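Local coordinates for conserved hypothetical protein (PDB 1Y81), which is of unknown function but binds coenzyme A through a domain of the Rossmann-like CoA-binding family, at residues K16-G21 with D71-V76. Sequence-based numbering, arbitrary orientation.
Sequences KIALVG and DVIVFV. With COA (coenzyme A), chain C.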
loop_
_atom_site.group_PDB
_atom_site.type_symbol
_atom_site.label_atom_id
_atom_site.label_comp_id
_atom_site.label_asym_id
_atom_site.label_seq_id
_atom_site.Cartn_x
_atom_site.Cartn_y
_atom_site.Cartn_z
ATOM N N LYS A 16 10.410 -5.473 1.809
ATOM C CA LYS A 16 10.175 -4.036 1.943
ATOM C C LYS A 16 8.790 -3.701 1.384
ATOM O O LYS A 16 8.531 -3.862 0.194
ATOM C CB LYS A 16 11.256 -3.265 1.194
ATOM C CG LYS A 16 11.356 -1.800 1.549
ATOM C CD LYS A 16 12.595 -1.186 0.898
ATOM C CE LYS A 16 12.730 0.293 1.234
ATOM N NZ LYS A 16 13.998 0.903 0.702
ATOM N N ILE A 17 7.912 -3.233 2.263
ATOM C CA ILE A 17 6.499 -3.065 1.948
ATOM C C ILE A 17 6.097 -1.600 2.135
ATOM O O ILE A 17 6.306 -1.045 3.218
ATOM C CB ILE A 17 5.626 -3.951 2.899
ATOM C CG1 ILE A 17 5.961 -5.454 2.719
ATOM C CG2 ILE A 17 4.109 -3.626 2.730
ATOM C CD1 ILE A 17 5.272 -6.380 3.705
ATOM N N ALA A 18 5.538 -0.983 1.101
ATOM C CA ALA A 18 4.904 0.348 1.263
ATOM C C ALA A 18 3.422 0.191 1.618
ATOM O O ALA A 18 2.752 -0.708 1.109
ATOM C CB ALA A 18 5.056 1.187 0.042
ATOM N N LEU A 19 2.922 1.074 2.480
ATOM C CA LEU A 19 1.540 0.949 2.969
ATOM C C LEU A 19 0.740 2.222 2.690
ATOM O O LEU A 19 0.837 3.218 3.443
ATOM C CB LEU A 19 1.524 0.594 4.472
ATOM C CG LEU A 19 0.138 0.409 5.103
ATOM C CD1 LEU A 19 -0.677 -0.726 4.380
ATOM C CD2 LEU A 19 0.243 0.162 6.624
ATOM N N VAL A 20 -0.050 2.179 1.617
ATOM C CA VAL A 20 -0.850 3.319 1.174
ATOM C C VAL A 20 -2.120 3.351 2.045
ATOM O O VAL A 20 -2.899 2.406 2.031
ATOM C CB VAL A 20 -1.220 3.232 -0.335
ATOM C CG1 VAL A 20 -2.253 4.336 -0.717
ATOM C CG2 VAL A 20 0.046 3.331 -1.228
ATOM N N GLY A 21 -2.298 4.447 2.797
ATOM C CA GLY A 21 -3.370 4.539 3.782
ATOM C C GLY A 21 -2.929 4.233 5.199
ATOM O O GLY A 21 -3.768 4.157 6.108
ATOM N N ASP A 71 9.196 -3.866 -2.453
ATOM C CA ASP A 71 8.773 -5.157 -3.035
ATOM C C ASP A 71 7.298 -5.182 -3.444
ATOM O O ASP A 71 6.941 -5.743 -4.477
ATOM C CB ASP A 71 9.047 -6.309 -2.061
ATOM C CG ASP A 71 10.524 -6.509 -1.792
ATOM O OD1 ASP A 71 11.346 -6.192 -2.683
ATOM O OD2 ASP A 71 10.863 -6.990 -0.695
ATOM N N VAL A 72 6.454 -4.575 -2.612
ATOM C CA VAL A 72 5.017 -4.605 -2.805
ATOM C C VAL A 72 4.443 -3.294 -2.270
ATOM O O VAL A 72 4.974 -2.740 -1.325
ATOM C CB VAL A 72 4.359 -5.845 -2.084
ATOM C CG1 VAL A 72 4.560 -5.798 -0.578
ATOM C CG2 VAL A 72 2.873 -5.977 -2.420
ATOM N N ILE A 73 3.381 -2.806 -2.896
ATOM C CA ILE A 73 2.619 -1.695 -2.321
ATOM C C ILE A 73 1.270 -2.236 -1.864
ATOM O O ILE A 73 0.510 -2.776 -2.686
ATOM C CB ILE A 73 2.455 -0.526 -3.310
ATOM C CG1 ILE A 73 3.841 0.014 -3.713
ATOM C CG2 ILE A 73 1.644 0.611 -2.667
ATOM C CD1 ILE A 73 3.794 1.074 -4.761
ATOM N N VAL A 74 1.002 -2.124 -0.553
ATOM C CA VAL A 74 -0.263 -2.576 0.051
ATOM C C VAL A 74 -1.245 -1.372 0.160
ATOM O O VAL A 74 -0.886 -0.310 0.681
ATOM C CB VAL A 74 -0.031 -3.292 1.450
ATOM C CG1 VAL A 74 -1.371 -3.630 2.164
ATOM C CG2 VAL A 74 0.832 -4.574 1.299
ATOM N N PHE A 75 -2.472 -1.547 -0.347
ATOM C CA PHE A 75 -3.474 -0.473 -0.370
ATOM C C PHE A 75 -4.559 -0.710 0.674
ATOM O O PHE A 75 -5.211 -1.772 0.674
ATOM C CB PHE A 75 -4.165 -0.382 -1.735
ATOM C CG PHE A 75 -3.282 0.120 -2.847
ATOM C CD1 PHE A 75 -3.530 1.361 -3.431
ATOM C CD2 PHE A 75 -2.206 -0.657 -3.310
ATOM C CE1 PHE A 75 -2.710 1.829 -4.474
ATOM C CE2 PHE A 75 -1.376 -0.187 -4.341
ATOM C CZ PHE A 75 -1.638 1.039 -4.920
ATOM N N VAL A 76 -4.749 0.263 1.560
ATOM C CA VAL A 76 -5.867 0.228 2.501
ATOM C C VAL A 76 -6.651 1.585 2.470
ATOM O O VAL A 76 -6.975 2.190 3.515
ATOM C CB VAL A 76 -5.387 -0.228 3.909
ATOM C CG1 VAL A 76 -4.521 0.838 4.565
ATOM C CG2 VAL A 76 -6.571 -0.629 4.815
HETATM N N1A COA C . -2.605 8.376 -0.209
HETATM C C2A COA C . -2.368 7.782 1.004
HETATM N N3A COA C . -3.360 7.725 1.952
HETATM C C4A COA C . -4.568 8.297 1.702
HETATM C C5A COA C . -4.838 8.912 0.483
HETATM C C6A COA C . -3.844 8.951 -0.485
HETATM N N6A COA C . -4.071 9.538 -1.651
HETATM N N7A COA C . -6.119 9.357 0.515
HETATM C C8A COA C . -6.651 9.028 1.719
HETATM N N9A COA C . -5.699 8.380 2.457
HETATM C C1B COA C . -5.798 7.869 3.842
HETATM C C2B COA C . -6.948 8.496 4.631
HETATM O O2B COA C . -6.748 9.898 4.943
HETATM C C3B COA C . -6.961 7.523 5.817
HETATM O O3B COA C . -5.988 7.830 6.797
HETATM P P3B COA C . -6.322 8.840 8.028
HETATM O O7A COA C . -5.202 9.823 8.206
HETATM O O8A COA C . -6.486 7.982 9.232
HETATM O O9A COA C . -7.526 9.649 7.655
HETATM C C4B COA C . -6.567 6.170 5.209
HETATM O O4B COA C . -5.972 6.467 3.935
HETATM C C5B COA C . -7.760 5.209 5.041
HETATM O O5B COA C . -8.735 5.861 4.254
HETATM P P1A COA C . -10.253 6.015 4.768
HETATM O O1A COA C . -11.016 6.922 3.833
HETATM O O2A COA C . -10.260 6.439 6.220
HETATM O O3A COA C . -10.762 4.501 4.565
HETATM P P2A COA C . -11.192 3.498 5.742
HETATM O O4A COA C . -12.445 4.002 6.412
HETATM O O5A COA C . -10.131 3.188 6.734
HETATM O O6A COA C . -11.506 2.156 4.933
HETATM C CBP COA C . -11.152 0.482 3.242
HETATM C CCP COA C . -10.488 1.472 4.225
HETATM C CDP COA C . -10.022 -0.221 2.478
HETATM C CEP COA C . -12.002 1.250 2.233
HETATM C CAP COA C . -12.054 -0.519 4.000
HETATM O OAP COA C . -12.749 -1.353 3.089
HETATM C C9P COA C . -11.145 -1.332 4.877
HETATM O O9P COA C . -10.935 -0.911 6.188
HETATM N N8P COA C . -10.549 -2.387 4.304
HETATM C C7P COA C . -9.559 -3.248 4.936
HETATM C C6P COA C . -10.122 -4.270 5.849
HETATM C C5P COA C . -8.986 -5.121 6.341
HETATM O O5P COA C . -7.783 -4.802 6.194
HETATM N N4P COA C . -9.431 -6.194 6.940
HETATM C C3P COA C . -8.643 -7.227 7.528
HETATM C C2P COA C . -9.036 -8.583 6.943
HETATM S S1P COA C . -8.643 -8.658 5.164
#
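Ala18 and Val74 join two adjacent parallel strands of a Rossmann-like sheet, 16-20 and the middle strand 72-75, through a backbone hydrogen bond from Val74 N to Ala18 O (2.8 Å). Ala18 N to Val72 O, Val20 N to Val74 O and Val76 N to Val20 O continue the pattern. The interior is close-packed, with its tight spot where helix 79-91 covers the sheet: Val20 CG2 presses on Ile73 CG2 at 3.5 Å, closer than usual for two carbons, while Val20 CB sits over the rim of one face of the Phe75 ring. On the face under helix 29-39, the branches of Ile17 make ordinary contacts: CG1 lies alongside Val72 CG1 (3.6 Å), whereas CG2, anti to the backbone N, reaches Val74 CG2 (3.7 Å). Side-chain packing thins at Lys16 and Asp71, both partly exposed. The extended Lys16 side chain leads away to a salt bridge with Asp69, yet two hydrogen bonds tie the pair: Asp71 N to Lys16 O (2.7 Å), and Lys16 N to Asp71 OD2 (3.0 Å) from above the carboxylate plane; OD2 also accepts Arg15 N. At the strands' C-terminal ends, as in other Rossmann-like domains, the ligand settles: Val20 CG1 faces the adenine of coenzyme A, and Gly21 CA approaches its ribose oxygen O4B to 3.2 Å.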